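Local coordinates for 2-oxo-1,2-dihydroquinoline 8-monooxygenase, oxygenase component (Pseudomonas putida, PDB 1Z02), which probably catalyses the hydroxylation of 2-oxoquinoline at carbon 8, as the oxygenase component carrying a Rieske [2Fe-2S] cluster and a mononuclear iron, at residues 51-56 with 75-80; 171-176 with 291-296. All coordinates share one frame; numbering follows the deposited sequence.

Contact 1: residues 51-56 with 75-80; sequences HELEED and GKVFAL
E55 meets G75 through its carboxylate: G75 N donates to E55 OE2 over 2.9 Å, with an N-H...O angle of 157°. The amide comes in on the syn side of that oxygen and stands 16° out of the carboxylate plane. The glutamate chain has to fold to get there. Its CG lies anti to the backbone N (chi1 -178°), and a bend at chi2 then swings the acid end over to the turn. E55 OE1 accepts from the backbone N of N74, so the two oxygens grip consecutive amides and fix the rotation of the carboxylate. G75 itself has a positive phi, a backbone shape that suits glycine because a side chain would press on the carbonyl O of the residue before.

The other half is apolar. L53 reaches the strand with one methyl, CD1, which comes within 4.0 Å of V77 CG1 and 4.1 Å of V77 CG2, sitting almost evenly against the valine fork. Both L53 torsions lie well off the staggered positions, so the methyl contact rests on a conformation that may be strained. I148 of strand 147-152 touches both side chains and closes this buried end, whereas E55 and G75 lie at the surface. Between the halves R72 ties the backbones together, its guanidinium bonding to L53 O and G75 O. The arrangement is that of a loop fastened to the turn of a tight beta hairpin, strands 66-73 and 76-81, and to the second of its strands, within the antiparallel beta framework of the Rieske domain.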
loop_
_atom_site.group_PDB
_atom_site.type_symbol
_atom_site.label_atom_id
_atom_site.label_comp_id
_atom_site.label_asym_id
_atom_site.label_seq_id
_atom_site.Cartn_x
_atom_site.Cartn_y
_atom_site.Cartn_z
ATOM N N HIS A 51 -6.532 -16.731 -28.621
ATOM C CA HIS A 51 -7.429 -15.622 -28.927
ATOM C C HIS A 51 -7.009 -14.309 -28.270
ATOM O O HIS A 51 -7.533 -13.245 -28.601
ATOM C CB HIS A 51 -8.880 -15.980 -28.565
ATOM C CG HIS A 51 -9.117 -16.207 -27.105
ATOM N ND1 HIS A 51 -9.126 -15.182 -26.181
ATOM C CD2 HIS A 51 -9.398 -17.337 -26.414
ATOM C CE1 HIS A 51 -9.406 -15.672 -24.987
ATOM N NE2 HIS A 51 -9.576 -16.979 -25.101
ATOM N N GLU A 52 -6.045 -14.374 -27.356
ATOM C CA GLU A 52 -5.575 -13.167 -26.692
ATOM C C GLU A 52 -4.417 -12.518 -27.443
ATOM O O GLU A 52 -3.900 -11.486 -27.014
ATOM C CB GLU A 52 -5.135 -13.486 -25.268
ATOM C CG GLU A 52 -6.269 -13.789 -24.323
ATOM C CD GLU A 52 -5.789 -14.090 -22.916
ATOM O OE1 GLU A 52 -5.217 -15.175 -22.706
ATOM O OE2 GLU A 52 -5.980 -13.237 -22.018
ATOM N N LEU A 53 -4.018 -13.117 -28.563
ATOM C CA LEU A 53 -2.909 -12.602 -29.362
ATOM C C LEU A 53 -3.175 -12.862 -30.848
ATOM O O LEU A 53 -2.882 -13.938 -31.361
ATOM C CB LEU A 53 -1.604 -13.286 -28.933
ATOM C CG LEU A 53 -0.299 -12.534 -28.607
ATOM C CD1 LEU A 53 0.738 -12.798 -29.605
ATOM C CD2 LEU A 53 -0.528 -11.100 -28.394
ATOM N N GLU A 54 -3.754 -11.878 -31.527
ATOM C CA GLU A 54 -4.049 -12.002 -32.952
ATOM C C GLU A 54 -2.854 -11.489 -33.752
ATOM O O GLU A 54 -1.912 -10.939 -33.178
ATOM C CB GLU A 54 -5.299 -11.196 -33.294
ATOM C CG GLU A 54 -6.524 -11.657 -32.534
ATOM C CD GLU A 54 -7.751 -10.816 -32.832
ATOM O OE1 GLU A 54 -8.820 -11.110 -32.259
ATOM O OE2 GLU A 54 -7.651 -9.862 -33.638
ATOM N N GLU A 55 -2.897 -11.664 -35.071
ATOM C CA GLU A 55 -1.799 -11.225 -35.924
ATOM C C GLU A 55 -1.451 -9.766 -35.663
ATOM O O GLU A 55 -2.322 -8.901 -35.683
ATOM C CB GLU A 55 -2.166 -11.403 -37.398
ATOM C CG GLU A 55 -1.058 -11.009 -38.364
ATOM C CD GLU A 55 0.122 -11.971 -38.354
ATOM O OE1 GLU A 55 1.171 -11.630 -38.950
ATOM O OE2 GLU A 55 0.007 -13.065 -37.768
ATOM N N ASP A 56 -0.172 -9.501 -35.416
ATOM C CA ASP A 56 0.315 -8.147 -35.166
ATOM C C ASP A 56 -0.028 -7.581 -33.800
ATOM O O ASP A 56 0.255 -6.416 -33.519
ATOM C CB ASP A 56 -0.182 -7.188 -36.251
ATOM C CG ASP A 56 0.810 -7.031 -37.393
ATOM O OD1 ASP A 56 0.411 -6.486 -38.448
ATOM O OD2 ASP A 56 1.987 -7.433 -37.235
ATOM N N GLY A 75 1.641 -15.381 -38.228
ATOM C CA GLY A 75 1.126 -16.562 -37.565
ATOM C C GLY A 75 1.974 -17.095 -36.431
ATOM O O GLY A 75 1.478 -17.852 -35.597
ATOM N N LYS A 76 3.244 -16.705 -36.381
ATOM C CA LYS A 76 4.122 -17.189 -35.323
ATOM C C LYS A 76 4.277 -16.200 -34.160
ATOM O O LYS A 76 4.438 -14.997 -34.367
ATOM C CB LYS A 76 5.495 -17.531 -35.903
ATOM C CG LYS A 76 6.404 -18.246 -34.927
ATOM C CD LYS A 76 7.744 -18.586 -35.552
ATOM C CE LYS A 76 8.661 -19.284 -34.546
ATOM N NZ LYS A 76 10.011 -19.569 -35.117
ATOM N N VAL A 77 4.233 -16.725 -32.937
ATOM C CA VAL A 77 4.368 -15.903 -31.732
ATOM C C VAL A 77 5.792 -15.909 -31.182
ATOM O O VAL A 77 6.425 -16.963 -31.077
ATOM C CB VAL A 77 3.431 -16.400 -30.603
ATOM C CG1 VAL A 77 3.595 -15.539 -29.365
ATOM C CG2 VAL A 77 1.998 -16.362 -31.068
ATOM N N PHE A 78 6.285 -14.729 -30.821
ATOM C CA PHE A 78 7.626 -14.590 -30.258
ATOM C C PHE A 78 7.523 -13.978 -28.873
ATOM O O PHE A 78 6.606 -13.206 -28.595
ATOM C CB PHE A 78 8.505 -13.696 -31.143
ATOM C CG PHE A 78 8.763 -14.267 -32.507
ATOM C CD1 PHE A 78 7.820 -14.134 -33.522
ATOM C CD2 PHE A 78 9.929 -14.978 -32.765
ATOM C CE1 PHE A 78 8.035 -14.705 -34.772
ATOM C CE2 PHE A 78 10.154 -15.556 -34.014
ATOM C CZ PHE A 78 9.203 -15.418 -35.019
ATOM N N ALA A 79 8.464 -14.318 -28.001
ATOM C CA ALA A 79 8.459 -13.774 -26.646
ATOM C C ALA A 79 9.851 -13.259 -26.286
ATOM O O ALA A 79 10.844 -13.936 -26.547
ATOM C CB ALA A 79 8.017 -14.845 -25.662
ATOM N N LEU A 80 9.907 -12.059 -25.704
ATOM C CA LEU A 80 11.152 -11.417 -25.275
ATOM C C LEU A 80 10.904 -10.821 -23.891
ATOM O O LEU A 80 9.762 -10.789 -23.413
ATOM C CB LEU A 80 11.556 -10.283 -26.230
ATOM C CG LEU A 80 11.987 -10.581 -27.666
ATOM C CD1 LEU A 80 10.803 -11.087 -28.462
ATOM C CD2 LEU A 80 12.541 -9.305 -28.307
#

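Contact 2: residues 171-176 with 291-296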
loop_
_atom_site.group_PDB
_atom_site.type_symbol
_atom_site.label_atom_id
_atom_site.label_comp_id
_atom_site.label_asym_id
_atom_site.label_seq_id
_atom_site.Cartn_x
_atom_site.Cartn_y
_atom_site.Cartn_z
ATOM N N PHE A 171 0.938 -36.166 -17.295
ATOM C CA PHE A 171 1.138 -37.472 -17.930
ATOM C C PHE A 171 0.080 -37.670 -19.008
ATOM O O PHE A 171 -1.076 -37.312 -18.807
ATOM C CB PHE A 171 1.024 -38.601 -16.899
ATOM C CG PHE A 171 1.877 -38.400 -15.678
ATOM C CD1 PHE A 171 1.313 -37.957 -14.485
ATOM C CD2 PHE A 171 3.251 -38.631 -15.727
ATOM C CE1 PHE A 171 2.100 -37.742 -13.357
ATOM C CE2 PHE A 171 4.050 -38.418 -14.601
ATOM C CZ PHE A 171 3.471 -37.973 -13.416
ATOM N N ARG A 172 0.473 -38.246 -20.144
ATOM C CA ARG A 172 -0.450 -38.466 -21.256
ATOM C C ARG A 172 -1.006 -39.880 -21.310
ATOM O O ARG A 172 -0.320 -40.833 -20.946
ATOM C CB ARG A 172 0.240 -38.161 -22.592
ATOM C CG ARG A 172 0.841 -36.775 -22.671
ATOM C CD ARG A 172 1.558 -36.537 -23.987
ATOM N NE ARG A 172 0.649 -36.542 -25.130
ATOM C CZ ARG A 172 1.000 -36.192 -26.364
ATOM N NH1 ARG A 172 0.107 -36.227 -27.347
ATOM N NH2 ARG A 172 2.246 -35.799 -26.618
ATOM N N PHE A 173 -2.254 -39.991 -21.764
ATOM C CA PHE A 173 -2.950 -41.268 -21.935
ATOM C C PHE A 173 -3.457 -41.283 -23.376
ATOM O O PHE A 173 -3.734 -40.227 -23.945
ATOM C CB PHE A 173 -4.142 -41.389 -20.982
ATOM C CG PHE A 173 -3.756 -41.407 -19.533
ATOM C CD1 PHE A 173 -3.645 -40.221 -18.810
ATOM C CD2 PHE A 173 -3.476 -42.609 -18.892
ATOM C CE1 PHE A 173 -3.252 -40.236 -17.477
ATOM C CE2 PHE A 173 -3.081 -42.631 -17.558
ATOM C CZ PHE A 173 -2.971 -41.443 -16.851
ATOM N N PRO A 174 -3.614 -42.473 -23.977
ATOM C CA PRO A 174 -3.365 -43.808 -23.429
ATOM C C PRO A 174 -1.894 -44.196 -23.257
ATOM O O PRO A 174 -1.598 -45.254 -22.702
ATOM C CB PRO A 174 -4.084 -44.711 -24.424
ATOM C CG PRO A 174 -3.824 -44.019 -25.708
ATOM C CD PRO A 174 -4.089 -42.571 -25.370
ATOM N N GLU A 175 -0.979 -43.352 -23.724
ATOM C CA GLU A 175 0.447 -43.645 -23.610
ATOM C C GLU A 175 0.840 -44.247 -22.260
ATOM O O GLU A 175 1.593 -45.212 -22.191
ATOM C CB GLU A 175 1.271 -42.379 -23.868
ATOM C CG GLU A 175 2.752 -42.549 -23.570
ATOM C CD GLU A 175 3.536 -41.264 -23.728
ATOM O OE1 GLU A 175 4.735 -41.255 -23.385
ATOM O OE2 GLU A 175 2.956 -40.263 -24.197
ATOM N N ARG A 176 0.294 -43.701 -21.187
ATOM C CA ARG A 176 0.642 -44.180 -19.862
ATOM C C ARG A 176 -0.484 -44.968 -19.175
ATOM O O ARG A 176 -0.485 -45.148 -17.947
ATOM C CB ARG A 176 1.027 -42.995 -18.985
ATOM C CG ARG A 176 2.059 -42.067 -19.556
ATOM C CD ARG A 176 3.016 -41.656 -18.493
ATOM N NE ARG A 176 4.202 -41.070 -19.133
ATOM C CZ ARG A 176 5.383 -40.981 -18.553
ATOM N NH1 ARG A 176 6.349 -40.335 -19.154
ATOM N NH2 ARG A 176 5.620 -41.585 -17.398
ATOM N N HIS A 291 -16.451 -40.478 -10.847
ATOM C CA HIS A 291 -15.134 -41.090 -10.852
ATOM C C HIS A 291 -14.186 -40.087 -11.498
ATOM O O HIS A 291 -14.472 -39.558 -12.577
ATOM C CB HIS A 291 -15.129 -42.400 -11.642
ATOM C CG HIS A 291 -15.916 -43.499 -11.000
ATOM N ND1 HIS A 291 -15.882 -43.746 -9.642
ATOM C CD2 HIS A 291 -16.748 -44.426 -11.526
ATOM C CE1 HIS A 291 -16.659 -44.774 -9.363
ATOM N NE2 HIS A 291 -17.197 -45.208 -10.491
ATOM N N TYR A 292 -13.063 -39.834 -10.831
ATOM C CA TYR A 292 -12.063 -38.882 -11.309
ATOM C C TYR A 292 -10.735 -39.180 -10.621
ATOM O O TYR A 292 -10.699 -39.857 -9.599
ATOM C CB TYR A 292 -12.503 -37.457 -10.962
ATOM C CG TYR A 292 -12.564 -37.220 -9.469
ATOM C CD1 TYR A 292 -11.425 -36.846 -8.750
ATOM C CD2 TYR A 292 -13.750 -37.414 -8.764
ATOM C CE1 TYR A 292 -11.473 -36.676 -7.367
ATOM C CE2 TYR A 292 -13.805 -37.243 -7.380
ATOM C CZ TYR A 292 -12.667 -36.875 -6.693
ATOM O OH TYR A 292 -12.722 -36.688 -5.335
ATOM N N ARG A 293 -9.647 -38.671 -11.186
ATOM C CA ARG A 293 -8.325 -38.883 -10.611
ATOM C C ARG A 293 -7.458 -37.636 -10.792
ATOM O O ARG A 293 -7.442 -37.026 -11.857
ATOM C CB ARG A 293 -7.662 -40.095 -11.273
ATOM C CG ARG A 293 -6.356 -40.519 -10.639
ATOM C CD ARG A 293 -5.958 -41.905 -11.108
ATOM N NE ARG A 293 -5.678 -41.955 -12.538
ATOM C CZ ARG A 293 -5.348 -43.064 -13.192
ATOM N NH1 ARG A 293 -5.103 -43.024 -14.497
ATOM N NH2 ARG A 293 -5.268 -44.218 -12.543
ATOM N N THR A 294 -6.740 -37.261 -9.740
ATOM C CA THR A 294 -5.878 -36.089 -9.782
ATOM C C THR A 294 -4.399 -36.426 -9.678
ATOM O O THR A 294 -3.997 -37.360 -8.982
ATOM C CB THR A 294 -6.211 -35.110 -8.635
ATOM O OG1 THR A 294 -6.231 -35.821 -7.390
ATOM C CG2 THR A 294 -7.551 -34.457 -8.873
ATOM N N SER A 295 -3.596 -35.640 -10.379
ATOM C CA SER A 295 -2.149 -35.797 -10.370
ATOM C C SER A 295 -1.553 -34.402 -10.528
ATOM O O SER A 295 -2.231 -33.478 -10.983
ATOM C CB SER A 295 -1.697 -36.704 -11.523
ATOM O OG SER A 295 -2.159 -36.235 -12.779
ATOM N N VAL A 296 -0.291 -34.245 -10.141
ATOM C CA VAL A 296 0.374 -32.955 -10.256
ATOM C C VAL A 296 1.836 -33.132 -10.667
ATOM O O VAL A 296 2.537 -34.008 -10.164
ATOM C CB VAL A 296 0.275 -32.153 -8.916
ATOM C CG1 VAL A 296 0.936 -32.930 -7.794
ATOM C CG2 VAL A 296 0.915 -30.760 -9.078
#
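F173 and R293 make the tight part of this contact. R293 NH1 sits 3.5 Å from F173 CZ and 3.7 Å from F173 CE2, so it meets the far end of the ring obliquely, with ring and guanidinium planes 28° apart. At chi1 -173° the R293 chain first runs out away from its own backbone N, then turns at chi3 to bring the guanidinium to the phenyl. Its N-H groups are well engaged: NE forms a salt bridge with E305, while NH1 and NH2 donate to the carbonyls of F180 and P181, which probably holds the flat group in place against the ring.

Strand 293-297 belongs to the large antiparallel sheet of the Bet v 1-like catalytic domain, and the two phenylalanines of the 171-176 loop pack onto it. F171 touches more loosely: S295 OG lies near the plane of the phenyl, at its edge, 4.2 Å from F171 CD1. Within the loop, the R176 guanidinium lays one face against F171, whose CD2 is 3.9 Å above that plane toward its rim. Beyond F173 the chain passes through a cis peptide bond into P174 and E175, which face solvent and touch a crystal neighbour.

Contact 1 lies in the Rieske domain and contact 2, later in the chain, in the ring-hydroxylase domain. Their centres are 31 Å apart and their nearest atoms about 19 Å, so neither touches the other. Both lie away from the metal sites, the [2Fe-2S] cluster held by C84, H86, C105 and H108 and the mononuclear iron held by H221, H225 and D365. Each fastens a loop to beta structure, at a hairpin turn in 51-56/75-80 and along a sheet strand in 171-176/291-296. No other subunit of the trimer touches either pair.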